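Local coordinates for sarcosine oxidase (Pyrococcus horikoshii, PDB 1Y56), which probably catalyses the oxidation of L-proline, as the FAD-binding beta subunit of a dehydrogenase complex that also carries FMN, at residues Lys83-Leu88 against Asp143-Pro148; Tyr87-Tyr92 against Ala136-Pro141; Glu124-Leu129 against Ile238-Ile243. All blocks are in the same frame, centred on the assembly; numbering follows the deposited sequence.

Contact 1 of 3, residues Lys83-Leu88 against Asp143-Pro148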
ATOM      1  N   LYS B  83     -15.508  56.760  -7.355  1.00 33.87           N
ATOM      2  CA  LYS B  83     -14.877  58.038  -7.027  1.00 33.72           C
ATOM      3  C   LYS B  83     -14.187  58.615  -8.261  1.00 33.25           C
ATOM      4  O   LYS B  83     -13.341  57.965  -8.861  1.00 33.28           O
ATOM      5  CB  LYS B  83     -13.862  57.919  -5.861  1.00 33.86           C
ATOM      6  CG  LYS B  83     -14.280  57.148  -4.569  1.00 34.84           C
ATOM      7  CD  LYS B  83     -15.747  57.318  -4.098  1.00 37.60           C
ATOM      8  CE  LYS B  83     -16.021  58.648  -3.385  1.00 40.07           C
ATOM      9  NZ  LYS B  83     -15.424  58.741  -2.014  1.00 40.75           N
ATOM     10  N   GLN B  84     -14.555  59.836  -8.640  1.00 32.79           N
ATOM     11  CA  GLN B  84     -13.910  60.514  -9.759  1.00 32.20           C
ATOM     12  C   GLN B  84     -12.657  61.235  -9.287  1.00 31.89           C
ATOM     13  O   GLN B  84     -12.657  62.444  -9.116  1.00 32.05           O
ATOM     14  CB  GLN B  84     -14.881  61.483 -10.433  1.00 32.31           C
ATOM     15  CG  GLN B  84     -15.869  60.800 -11.384  1.00 32.20           C
ATOM     16  CD  GLN B  84     -16.773  61.782 -12.096  1.00 32.18           C
ATOM     17  OE1 GLN B  84     -16.824  61.826 -13.329  1.00 32.41           O
ATOM     18  NE2 GLN B  84     -17.485  62.588 -11.321  1.00 32.38           N
ATOM     19  N   THR B  85     -11.589  60.480  -9.063  1.00 31.52           N
ATOM     20  CA  THR B  85     -10.353  61.051  -8.543  1.00 31.27           C
ATOM     21  C   THR B  85      -9.352  61.406  -9.642  1.00 30.95           C
ATOM     22  O   THR B  85      -8.261  61.899  -9.351  1.00 30.78           O
ATOM     23  CB  THR B  85      -9.665  60.108  -7.542  1.00 31.43           C
ATOM     24  OG1 THR B  85      -9.268  58.904  -8.215  1.00 32.14           O
ATOM     25  CG2 THR B  85     -10.586  59.773  -6.381  1.00 31.31           C
ATOM     26  N   GLY B  86      -9.723  61.158 -10.896  1.00 30.70           N
ATOM     27  CA  GLY B  86      -8.861  61.469 -12.041  1.00 30.49           C
ATOM     28  C   GLY B  86      -7.887  60.371 -12.442  1.00 30.24           C
ATOM     29  O   GLY B  86      -7.756  59.356 -11.750  1.00 30.42           O
ATOM     30  N   TYR B  87      -7.232  60.584 -13.583  1.00 29.82           N
ATOM     31  CA  TYR B  87      -6.126  59.766 -14.083  1.00 29.21           C
ATOM     32  C   TYR B  87      -5.019  60.731 -14.406  1.00 28.85           C
ATOM     33  O   TYR B  87      -5.261  61.789 -14.976  1.00 28.88           O
ATOM     34  CB  TYR B  87      -6.499  59.104 -15.394  1.00 29.53           C
ATOM     35  CG  TYR B  87      -6.620  57.597 -15.438  1.00 29.77           C
ATOM     36  CD1 TYR B  87      -5.742  56.847 -16.211  1.00 29.39           C
ATOM     37  CD2 TYR B  87      -7.656  56.928 -14.780  1.00 30.82           C
ATOM     38  CE1 TYR B  87      -5.865  55.469 -16.309  1.00 30.73           C
ATOM     39  CE2 TYR B  87      -7.791  55.535 -14.869  1.00 30.78           C
ATOM     40  CZ  TYR B  87      -6.894  54.817 -15.640  1.00 31.16           C
ATOM     41  OH  TYR B  87      -7.003  53.452 -15.752  1.00 31.02           O
ATOM     42  N   LEU B  88      -3.795  60.347 -14.086  1.00 28.78           N
ATOM     43  CA  LEU B  88      -2.652  61.227 -14.213  1.00 28.59           C
ATOM     44  C   LEU B  88      -1.539  60.538 -14.996  1.00 28.73           C
ATOM     45  O   LEU B  88      -0.876  59.640 -14.482  1.00 29.04           O
ATOM     46  CB  LEU B  88      -2.173  61.575 -12.814  1.00 28.39           C
ATOM     47  CG  LEU B  88      -1.238  62.747 -12.635  1.00 29.19           C
ATOM     48  CD1 LEU B  88      -1.975  64.050 -12.938  1.00 30.03           C
ATOM     49  CD2 LEU B  88      -0.738  62.721 -11.208  1.00 29.31           C
ATOM     50  N   ASP B 143     -11.998  61.144 -14.866  1.00 32.10           N
ATOM     51  CA  ASP B 143     -11.655  59.718 -14.786  1.00 31.97           C
ATOM     52  C   ASP B 143     -11.690  59.306 -13.314  1.00 31.94           C
ATOM     53  O   ASP B 143     -11.566  60.146 -12.416  1.00 32.02           O
ATOM     54  CB  ASP B 143     -10.267  59.437 -15.373  1.00 31.90           C
ATOM     55  CG  ASP B 143     -10.168  59.766 -16.867  1.00 32.65           C
ATOM     56  OD1 ASP B 143      -9.058  60.149 -17.305  1.00 33.95           O
ATOM     57  OD2 ASP B 143     -11.172  59.649 -17.608  1.00 32.42           O
ATOM     58  N   GLY B 144     -11.858  58.018 -13.054  1.00 31.73           N
ATOM     59  CA  GLY B 144     -11.989  57.559 -11.685  1.00 31.19           C
ATOM     60  C   GLY B 144     -11.667  56.097 -11.495  1.00 31.18           C
ATOM     61  O   GLY B 144     -11.072  55.458 -12.353  1.00 30.95           O
ATOM     62  N   LYS B 145     -12.061  55.583 -10.341  1.00 31.26           N
ATOM     63  CA  LYS B 145     -11.813  54.210  -9.961  1.00 31.25           C
ATOM     64  C   LYS B 145     -13.026  53.666  -9.217  1.00 31.70           C
ATOM     65  O   LYS B 145     -13.772  54.430  -8.619  1.00 31.80           O
ATOM     66  CB  LYS B 145     -10.544  54.111  -9.120  1.00 30.82           C
ATOM     67  CG  LYS B 145     -10.362  55.238  -8.167  1.00 30.62           C
ATOM     68  CD  LYS B 145      -9.171  55.019  -7.279  1.00 30.28           C
ATOM     69  CE  LYS B 145      -9.361  55.779  -5.995  1.00 29.25           C
ATOM     70  NZ  LYS B 145      -8.072  55.998  -5.336  1.00 30.98           N
ATOM     71  N   ALA B 146     -13.234  52.352  -9.302  1.00 32.18           N
ATOM     72  CA  ALA B 146     -14.362  51.665  -8.673  1.00 32.75           C
ATOM     73  C   ALA B 146     -13.910  50.237  -8.416  1.00 33.30           C
ATOM     74  O   ALA B 146     -12.973  49.781  -9.062  1.00 33.73           O
ATOM     75  CB  ALA B 146     -15.574  51.677  -9.592  1.00 32.37           C
ATOM     76  N   ASP B 147     -14.566  49.530  -7.492  1.00 33.74           N
ATOM     77  CA  ASP B 147     -14.237  48.127  -7.226  1.00 34.00           C
ATOM     78  C   ASP B 147     -14.983  47.199  -8.190  1.00 33.81           C
ATOM     79  O   ASP B 147     -16.219  47.114  -8.146  1.00 33.85           O
ATOM     80  CB  ASP B 147     -14.524  47.739  -5.775  1.00 34.26           C
ATOM     81  CG  ASP B 147     -14.150  46.290  -5.469  1.00 36.37           C
ATOM     82  OD1 ASP B 147     -15.065  45.426  -5.465  1.00 38.14           O
ATOM     83  OD2 ASP B 147     -12.941  46.009  -5.249  1.00 39.00           O
ATOM     84  N   PRO B 148     -14.232  46.495  -9.068  1.00 33.61           N
ATOM     85  CA  PRO B 148     -14.898  45.703 -10.091  1.00 33.37           C
ATOM     86  C   PRO B 148     -15.833  44.658  -9.509  1.00 33.31           C
ATOM     87  O   PRO B 148     -16.868  44.377 -10.113  1.00 33.60           O
ATOM     88  CB  PRO B 148     -13.734  45.058 -10.845  1.00 33.20           C
ATOM     89  CG  PRO B 148     -12.618  45.989 -10.627  1.00 32.93           C
ATOM     90  CD  PRO B 148     -12.769  46.400  -9.203  1.00 33.29           C
TER
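Asp143 loses more surface to this contact than any other residue and lies against Tyr87. Asp143 CB comes obliquely to the ring, 3.7 Å from Tyr87 CD2, while Asp143 OD1 lies 3.4 Å from Tyr87 CB; the ring and carboxylate planes stand 84° apart. Both carboxylate oxygens have partners, OD1 in Gln54 NE2 and OD2 in the backbone N of Gln53, and Tyr87 OH bonds to Gly50 O. The backbone of Asp143 also takes part: its O accepts Gly86 N at 2.6 Å, with the donor above the carbonyl plane. Gly86 follows an inverse gamma turn centred on Gln84, which leads the chain from the short antiparallel pairing of Lys83 with Lys145 toward strand 87-91. Within that pairing Lys145 N donates to Lys83 O at 3.1 Å, whereas the return bond from Lys83 N to Lys145 O is weak. Beyond CG the Lys145 side chain is extended and passes Thr85 at about a right angle, with Lys145 CE 3.8 Å from Thr85 OG1. Three oxygens, Asn239 O, Thr253 OG1 and Gln254 O, take hydrogen bonds from the ammonium group of this buried lysine, and Thr85 OG1 also bonds to Asn239 O.

Contact 2 of 3, residues Tyr87-Tyr92 against Ala136-Pro141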
ATOM      1  N   TYR B  87      -7.232  60.584 -13.583  1.00 29.82           N
ATOM      2  CA  TYR B  87      -6.126  59.766 -14.083  1.00 29.21           C
ATOM      3  C   TYR B  87      -5.019  60.731 -14.406  1.00 28.85           C
ATOM      4  O   TYR B  87      -5.261  61.789 -14.976  1.00 28.88           O
ATOM      5  CB  TYR B  87      -6.499  59.104 -15.394  1.00 29.53           C
ATOM      6  CG  TYR B  87      -6.620  57.597 -15.438  1.00 29.77           C
ATOM      7  CD1 TYR B  87      -5.742  56.847 -16.211  1.00 29.39           C
ATOM      8  CD2 TYR B  87      -7.656  56.928 -14.780  1.00 30.82           C
ATOM      9  CE1 TYR B  87      -5.865  55.469 -16.309  1.00 30.73           C
ATOM     10  CE2 TYR B  87      -7.791  55.535 -14.869  1.00 30.78           C
ATOM     11  CZ  TYR B  87      -6.894  54.817 -15.640  1.00 31.16           C
ATOM     12  OH  TYR B  87      -7.003  53.452 -15.752  1.00 31.02           O
ATOM     13  N   LEU B  88      -3.795  60.347 -14.086  1.00 28.78           N
ATOM     14  CA  LEU B  88      -2.652  61.227 -14.213  1.00 28.59           C
ATOM     15  C   LEU B  88      -1.539  60.538 -14.996  1.00 28.73           C
ATOM     16  O   LEU B  88      -0.876  59.640 -14.482  1.00 29.04           O
ATOM     17  CB  LEU B  88      -2.173  61.575 -12.814  1.00 28.39           C
ATOM     18  CG  LEU B  88      -1.238  62.747 -12.635  1.00 29.19           C
ATOM     19  CD1 LEU B  88      -1.975  64.050 -12.938  1.00 30.03           C
ATOM     20  CD2 LEU B  88      -0.738  62.721 -11.208  1.00 29.31           C
ATOM     21  N   PHE B  89      -1.348  60.937 -16.248  1.00 28.83           N
ATOM     22  CA  PHE B  89      -0.274  60.388 -17.066  1.00 28.77           C
ATOM     23  C   PHE B  89       0.977  61.237 -16.897  1.00 29.17           C
ATOM     24  O   PHE B  89       1.001  62.384 -17.337  1.00 29.49           O
ATOM     25  CB  PHE B  89      -0.681  60.394 -18.532  1.00 28.40           C
ATOM     26  CG  PHE B  89      -1.690  59.337 -18.901  1.00 28.32           C
ATOM     27  CD1 PHE B  89      -1.278  58.121 -19.440  1.00 26.93           C
ATOM     28  CD2 PHE B  89      -3.061  59.572 -18.754  1.00 27.52           C
ATOM     29  CE1 PHE B  89      -2.212  57.155 -19.806  1.00 26.31           C
ATOM     30  CE2 PHE B  89      -3.994  58.607 -19.120  1.00 25.38           C
ATOM     31  CZ  PHE B  89      -3.576  57.405 -19.643  1.00 25.09           C
ATOM     32  N   LEU B  90       2.014  60.698 -16.261  1.00 29.53           N
ATOM     33  CA  LEU B  90       3.261  61.460 -16.110  1.00 30.31           C
ATOM     34  C   LEU B  90       4.097  61.457 -17.386  1.00 31.03           C
ATOM     35  O   LEU B  90       4.331  60.406 -17.965  1.00 31.15           O
ATOM     36  CB  LEU B  90       4.111  60.915 -14.963  1.00 30.15           C
ATOM     37  CG  LEU B  90       3.483  60.750 -13.585  1.00 29.35           C
ATOM     38  CD1 LEU B  90       4.426  59.970 -12.689  1.00 26.82           C
ATOM     39  CD2 LEU B  90       3.129  62.110 -13.003  1.00 28.53           C
ATOM     40  N   LEU B  91       4.560  62.632 -17.803  1.00 32.22           N
ATOM     41  CA  LEU B  91       5.389  62.779 -19.003  1.00 33.11           C
ATOM     42  C   LEU B  91       6.801  63.255 -18.654  1.00 33.96           C
ATOM     43  O   LEU B  91       6.992  64.038 -17.726  1.00 33.44           O
ATOM     44  CB  LEU B  91       4.733  63.761 -19.972  1.00 32.85           C
ATOM     45  CG  LEU B  91       3.479  63.433 -20.792  1.00 33.05           C
ATOM     46  CD1 LEU B  91       2.705  62.188 -20.375  1.00 32.23           C
ATOM     47  CD2 LEU B  91       2.565  64.644 -20.767  1.00 33.45           C
ATOM     48  N   TYR B  92       7.786  62.790 -19.418  1.00 35.66           N
ATOM     49  CA  TYR B  92       9.202  63.055 -19.101  1.00 37.04           C
ATOM     50  C   TYR B  92      10.034  63.661 -20.217  1.00 38.13           C
ATOM     51  O   TYR B  92      11.141  64.116 -19.953  1.00 38.31           O
ATOM     52  CB  TYR B  92       9.901  61.784 -18.631  1.00 36.52           C
ATOM     53  CG  TYR B  92       9.179  61.075 -17.532  1.00 36.28           C
ATOM     54  CD1 TYR B  92       9.544  61.264 -16.208  1.00 36.22           C
ATOM     55  CD2 TYR B  92       8.124  60.208 -17.814  1.00 35.61           C
ATOM     56  CE1 TYR B  92       8.883  60.603 -15.185  1.00 36.17           C
ATOM     57  CE2 TYR B  92       7.459  59.547 -16.804  1.00 35.50           C
ATOM     58  CZ  TYR B  92       7.845  59.744 -15.494  1.00 35.50           C
ATOM     59  OH  TYR B  92       7.188  59.091 -14.488  1.00 35.62           O
ATOM     60  N   ALA B 136       5.756  67.360 -17.790  1.00 34.30           N
ATOM     61  CA  ALA B 136       4.355  67.710 -17.818  1.00 33.92           C
ATOM     62  C   ALA B 136       3.575  66.473 -17.397  1.00 33.79           C
ATOM     63  O   ALA B 136       4.158  65.412 -17.160  1.00 33.72           O
ATOM     64  CB  ALA B 136       3.945  68.174 -19.205  1.00 33.71           C
ATOM     65  N   ALA B 137       2.260  66.608 -17.277  1.00 33.41           N
ATOM     66  CA  ALA B 137       1.424  65.449 -17.017  1.00 32.93           C
ATOM     67  C   ALA B 137       0.111  65.650 -17.708  1.00 32.60           C
ATOM     68  O   ALA B 137      -0.359  66.780 -17.839  1.00 32.75           O
ATOM     69  CB  ALA B 137       1.214  65.254 -15.529  1.00 33.06           C
ATOM     70  N   SER B 138      -0.472  64.555 -18.165  1.00 32.14           N
ATOM     71  CA  SER B 138      -1.798  64.593 -18.735  1.00 31.93           C
ATOM     72  C   SER B 138      -2.788  64.318 -17.612  1.00 32.25           C
ATOM     73  O   SER B 138      -2.691  63.295 -16.916  1.00 32.47           O
ATOM     74  CB  SER B 138      -1.936  63.551 -19.827  1.00 31.63           C
ATOM     75  OG  SER B 138      -3.181  63.685 -20.456  1.00 31.51           O
ATOM     76  N   TRP B 139      -3.733  65.236 -17.434  1.00 32.15           N
ATOM     77  CA  TRP B 139      -4.663  65.181 -16.320  1.00 32.03           C
ATOM     78  C   TRP B 139      -6.098  65.301 -16.790  1.00 31.91           C
ATOM     79  O   TRP B 139      -6.419  66.208 -17.542  1.00 32.30           O
ATOM     80  CB  TRP B 139      -4.333  66.308 -15.340  1.00 31.99           C
ATOM     81  CG  TRP B 139      -5.373  66.546 -14.289  1.00 32.14           C
ATOM     82  CD1 TRP B 139      -6.154  67.649 -14.159  1.00 32.39           C
ATOM     83  CD2 TRP B 139      -5.744  65.665 -13.223  1.00 32.21           C
ATOM     84  NE1 TRP B 139      -6.992  67.520 -13.079  1.00 32.11           N
ATOM     85  CE2 TRP B 139      -6.761  66.309 -12.485  1.00 32.33           C
ATOM     86  CE3 TRP B 139      -5.316  64.397 -12.817  1.00 31.94           C
ATOM     87  CZ2 TRP B 139      -7.363  65.725 -11.360  1.00 32.03           C
ATOM     88  CZ3 TRP B 139      -5.920  63.814 -11.695  1.00 32.13           C
ATOM     89  CH2 TRP B 139      -6.928  64.480 -10.984  1.00 31.36           C
ATOM     90  N   ASN B 140      -6.954  64.386 -16.360  1.00 31.72           N
ATOM     91  CA  ASN B 140      -8.397  64.562 -16.521  1.00 31.92           C
ATOM     92  C   ASN B 140      -9.116  64.264 -15.210  1.00 32.17           C
ATOM     93  O   ASN B 140      -9.027  63.142 -14.690  1.00 32.28           O
ATOM     94  CB  ASN B 140      -8.965  63.702 -17.654  1.00 31.73           C
ATOM     95  CG  ASN B 140     -10.456  63.940 -17.882  1.00 31.77           C
ATOM     96  OD1 ASN B 140     -10.852  64.646 -18.800  1.00 33.16           O
ATOM     97  ND2 ASN B 140     -11.280  63.356 -17.044  1.00 32.16           N
ATOM     98  N   PRO B 141      -9.841  65.260 -14.675  1.00 32.19           N
ATOM     99  CA  PRO B 141     -10.462  65.087 -13.360  1.00 32.06           C
ATOM    100  C   PRO B 141     -11.741  64.233 -13.356  1.00 31.95           C
ATOM    101  O   PRO B 141     -12.211  63.869 -12.286  1.00 32.07           O
ATOM    102  CB  PRO B 141     -10.749  66.525 -12.911  1.00 32.02           C
ATOM    103  CG  PRO B 141     -10.903  67.303 -14.184  1.00 32.26           C
ATOM    104  CD  PRO B 141     -10.124  66.586 -15.263  1.00 32.18           C
TER
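Leu88 and Trp139 both set CG anti to the backbone N (chi1 -164° and 168°), which brings the leucine branch and the indole together on one face of their two strands. Leu88 CD1 approaches the six-membered part of the indole obliquely, 3.4 Å from Trp139 CE3, and the same methyl lies 4.3 Å from Ala137 CB. With a serine in place of Trp139, Leu88 CD1 would probably lose the apolar indole carbons it touches, leaving a gap beside Tyr87 O, which the indole now borders. Lys115 and Ile117 of the next strand also touch the indole.

The other face carries Phe89, Leu91, Ala136 and Ser138. Phe89 CB and Ser138 CB meet at 3.6 Å, and Leu91 CD2 lies 4.1 Å from Ala136 CB. Helix 94-109 covers this side through Phe100 and Ile104, while Ser138 OG is bonded to Gln54 OE1.

Between the faces run the backbone bonds. Phe89 N to Ser138 O and Ser138 N to Phe89 O, each 2.8 Å, join this hydrogen-bonded pair. Leu91 N to Ala136 O follows at 2.9 Å, but at the other end the two bonds joining Tyr87 and Asn140 are long and weak. With strand directions 166° apart, this is an antiparallel pair near one margin of a large mixed sheet, consistent with the substrate domain of sarcosine oxidase-like flavoenzymes.

Contact 3 of 3, residues Glu124-Leu129 against Ile238-Ile243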
ATOM      1  N   GLU B 124       0.491  68.706  -6.628  1.00 33.72           N
ATOM      2  CA  GLU B 124      -0.570  69.121  -5.708  1.00 33.83           C
ATOM      3  C   GLU B 124      -1.532  67.968  -5.494  1.00 33.16           C
ATOM      4  O   GLU B 124      -1.646  67.467  -4.381  1.00 33.34           O
ATOM      5  CB  GLU B 124      -1.317  70.340  -6.219  1.00 34.31           C
ATOM      6  CG  GLU B 124      -0.591  71.625  -5.953  1.00 36.76           C
ATOM      7  CD  GLU B 124      -1.468  72.815  -6.246  1.00 40.80           C
ATOM      8  OE1 GLU B 124      -2.564  72.880  -5.641  1.00 41.35           O
ATOM      9  OE2 GLU B 124      -1.068  73.676  -7.080  1.00 43.26           O
ATOM     10  N   ILE B 125      -2.218  67.551  -6.561  1.00 32.41           N
ATOM     11  CA  ILE B 125      -2.804  66.211  -6.632  1.00 31.55           C
ATOM     12  C   ILE B 125      -1.629  65.297  -6.303  1.00 31.55           C
ATOM     13  O   ILE B 125      -0.524  65.552  -6.772  1.00 32.41           O
ATOM     14  CB  ILE B 125      -3.240  65.883  -8.074  1.00 31.32           C
ATOM     15  CG1 ILE B 125      -3.763  67.134  -8.797  1.00 30.48           C
ATOM     16  CG2 ILE B 125      -4.261  64.768  -8.073  1.00 31.39           C
ATOM     17  CD1 ILE B 125      -3.979  66.963 -10.290  1.00 28.52           C
ATOM     18  N   VAL B 126      -1.811  64.250  -5.511  1.00 30.72           N
ATOM     19  CA  VAL B 126      -0.660  63.344  -5.211  1.00 30.23           C
ATOM     20  C   VAL B 126       0.621  64.053  -4.693  1.00 29.78           C
ATOM     21  O   VAL B 126       1.636  64.101  -5.387  1.00 29.41           O
ATOM     22  CB  VAL B 126      -0.252  62.434  -6.426  1.00 29.90           C
ATOM     23  CG1 VAL B 126       0.446  61.181  -5.928  1.00 30.02           C
ATOM     24  CG2 VAL B 126      -1.453  62.047  -7.261  1.00 29.70           C
ATOM     25  N   PRO B 127       0.575  64.594  -3.465  1.00 29.77           N
ATOM     26  CA  PRO B 127       1.751  65.274  -2.917  1.00 29.72           C
ATOM     27  C   PRO B 127       3.040  64.452  -2.872  1.00 29.76           C
ATOM     28  O   PRO B 127       4.117  65.037  -2.936  1.00 29.84           O
ATOM     29  CB  PRO B 127       1.308  65.652  -1.503  1.00 29.49           C
ATOM     30  CG  PRO B 127      -0.173  65.710  -1.577  1.00 29.40           C
ATOM     31  CD  PRO B 127      -0.564  64.634  -2.525  1.00 29.75           C
ATOM     32  N   LEU B 128       2.939  63.123  -2.781  1.00 30.15           N
ATOM     33  CA  LEU B 128       4.131  62.243  -2.646  1.00 30.32           C
ATOM     34  C   LEU B 128       4.856  61.890  -3.952  1.00 30.55           C
ATOM     35  O   LEU B 128       5.882  61.195  -3.934  1.00 30.44           O
ATOM     36  CB  LEU B 128       3.782  60.953  -1.908  1.00 30.18           C
ATOM     37  CG  LEU B 128       3.475  61.030  -0.418  1.00 30.06           C
ATOM     38  CD1 LEU B 128       3.156  59.653   0.099  1.00 29.83           C
ATOM     39  CD2 LEU B 128       4.650  61.599   0.310  1.00 29.95           C
ATOM     40  N   LEU B 129       4.306  62.356  -5.073  1.00 30.76           N
ATOM     41  CA  LEU B 129       4.929  62.221  -6.379  1.00 31.07           C
ATOM     42  C   LEU B 129       6.328  62.826  -6.398  1.00 31.58           C
ATOM     43  O   LEU B 129       6.507  63.968  -5.965  1.00 31.81           O
ATOM     44  CB  LEU B 129       4.075  62.963  -7.387  1.00 30.75           C
ATOM     45  CG  LEU B 129       3.755  62.283  -8.703  1.00 30.62           C
ATOM     46  CD1 LEU B 129       3.403  60.828  -8.481  1.00 29.65           C
ATOM     47  CD2 LEU B 129       2.589  63.027  -9.333  1.00 29.87           C
ATOM     48  N   ILE B 238      -3.044  58.528  -2.179  1.00 31.14           N
ATOM     49  CA  ILE B 238      -2.940  58.512  -3.645  1.00 30.44           C
ATOM     50  C   ILE B 238      -4.323  58.381  -4.258  1.00 29.97           C
ATOM     51  O   ILE B 238      -4.875  57.285  -4.322  1.00 30.03           O
ATOM     52  CB  ILE B 238      -2.045  57.374  -4.201  1.00 30.44           C
ATOM     53  CG1 ILE B 238      -0.747  57.228  -3.401  1.00 30.40           C
ATOM     54  CG2 ILE B 238      -1.759  57.613  -5.683  1.00 29.85           C
ATOM     55  CD1 ILE B 238       0.084  56.016  -3.824  1.00 29.94           C
ATOM     56  N   ASN B 239      -4.878  59.488  -4.734  1.00 29.28           N
ATOM     57  CA  ASN B 239      -6.255  59.465  -5.208  1.00 28.69           C
ATOM     58  C   ASN B 239      -6.469  59.095  -6.658  1.00 28.16           C
ATOM     59  O   ASN B 239      -7.226  58.180  -6.938  1.00 27.95           O
ATOM     60  CB  ASN B 239      -6.972  60.745  -4.830  1.00 28.78           C
ATOM     61  CG  ASN B 239      -7.140  60.866  -3.343  1.00 29.31           C
ATOM     62  OD1 ASN B 239      -6.583  61.759  -2.723  1.00 30.85           O
ATOM     63  ND2 ASN B 239      -7.875  59.932  -2.750  1.00 29.44           N
ATOM     64  N   PRO B 240      -5.785  59.771  -7.586  1.00 28.15           N
ATOM     65  CA  PRO B 240      -6.006  59.376  -8.973  1.00 28.07           C
ATOM     66  C   PRO B 240      -5.216  58.115  -9.316  1.00 28.20           C
ATOM     67  O   PRO B 240      -4.328  57.694  -8.549  1.00 28.27           O
ATOM     68  CB  PRO B 240      -5.436  60.554  -9.756  1.00 27.95           C
ATOM     69  CG  PRO B 240      -4.345  61.082  -8.878  1.00 28.13           C
ATOM     70  CD  PRO B 240      -4.788  60.854  -7.465  1.00 28.02           C
ATOM     71  N   MET B 241      -5.550  57.509 -10.451  1.00 27.97           N
ATOM     72  CA  MET B 241      -4.708  56.493 -11.050  1.00 27.78           C
ATOM     73  C   MET B 241      -3.495  57.224 -11.639  1.00 27.84           C
ATOM     74  O   MET B 241      -3.650  58.094 -12.485  1.00 27.78           O
ATOM     75  CB  MET B 241      -5.493  55.797 -12.146  1.00 27.58           C
ATOM     76  CG  MET B 241      -4.864  54.543 -12.685  1.00 27.96           C
ATOM     77  SD  MET B 241      -5.147  53.112 -11.630  1.00 27.06           S
ATOM     78  CE  MET B 241      -3.479  52.837 -11.108  1.00 27.22           C
ATOM     79  N   VAL B 242      -2.294  56.924 -11.164  1.00 27.94           N
ATOM     80  CA  VAL B 242      -1.104  57.522 -11.774  1.00 27.95           C
ATOM     81  C   VAL B 242      -0.441  56.537 -12.746  1.00 28.52           C
ATOM     82  O   VAL B 242      -0.179  55.377 -12.395  1.00 28.61           O
ATOM     83  CB  VAL B 242      -0.124  58.213 -10.746  1.00 27.57           C
ATOM     84  CG1 VAL B 242      -0.482  57.893  -9.324  1.00 27.37           C
ATOM     85  CG2 VAL B 242       1.316  57.888 -11.032  1.00 26.87           C
ATOM     86  N   ILE B 243      -0.214  57.008 -13.973  1.00 28.77           N
ATOM     87  CA  ILE B 243       0.416  56.213 -15.018  1.00 29.08           C
ATOM     88  C   ILE B 243       1.785  56.775 -15.324  1.00 29.44           C
ATOM     89  O   ILE B 243       1.950  57.993 -15.449  1.00 29.55           O
ATOM     90  CB  ILE B 243      -0.418  56.210 -16.327  1.00 29.06           C
ATOM     91  CG1 ILE B 243      -1.894  55.894 -16.049  1.00 29.04           C
ATOM     92  CG2 ILE B 243       0.189  55.253 -17.377  1.00 29.30           C
ATOM     93  CD1 ILE B 243      -2.169  54.512 -15.472  1.00 27.76           C
TER
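Val126 and Ile238 are the closest backbone neighbours, with CA atoms 5.6 Å apart; no hydrogen bond links the segments, and the chain after helix 119-124 folds into a type I beta turn from Val126 to Leu129, closed by Leu129 N to Val126 O at 3.2 Å. The Pro240 ring is the main target of the side chains on this loop. Val126 CG2 comes in at 3.5 Å from Pro240 CG and is equally near Pro240 CD, while Ile125 CG2 reaches the same Pro240 CG at 3.8 Å. The other valine branch, CG1, stands anti to the backbone N (chi1 -155°) and lies 4.2 Å from Ile238 CG2; Val126 thus offers CG2 to the proline and CG1 to Ile238. Pro240 leads directly into strand 241-244, which runs parallel to strand 87-91 in the mixed sheet, and the loop thus packs where that strand begins. Farther along, contact is looser: Leu129 CD1 lies 4.4 Å from Val242 CG2. Both of these residues also touch Ile291 of helix 278-291, and Leu129 extends to Leu88 and Leu90 of the neighbouring strand. Ile238 for its part packs on Leu252, and its N bonds to Gln254 OE1.

Overall arrangement
Strand 87-91 ties the three contacts together: contacts 1 and 2 share Tyr87 and Leu88, and contact 3 supplies the strand on its other side. Leu88 N bonds to Met241 O, and Leu88 O accepts Ile243 N, each at 2.8 Å. The centres of contacts 2 and 3 are about 10 Å apart, and Trp139 CE2 lies 3.6 Å from Ile125 CD1; those of contacts 1 and 2 are about 14 Å apart. Contact 1 leads to the flavins: the Tyr87 side chain is about 5 Å from FAD and that of Lys145 about 9 Å from FMN, which Asp147 touches. Contact 3 is more remote, with the Val242 side chain about 13 Å from FAD.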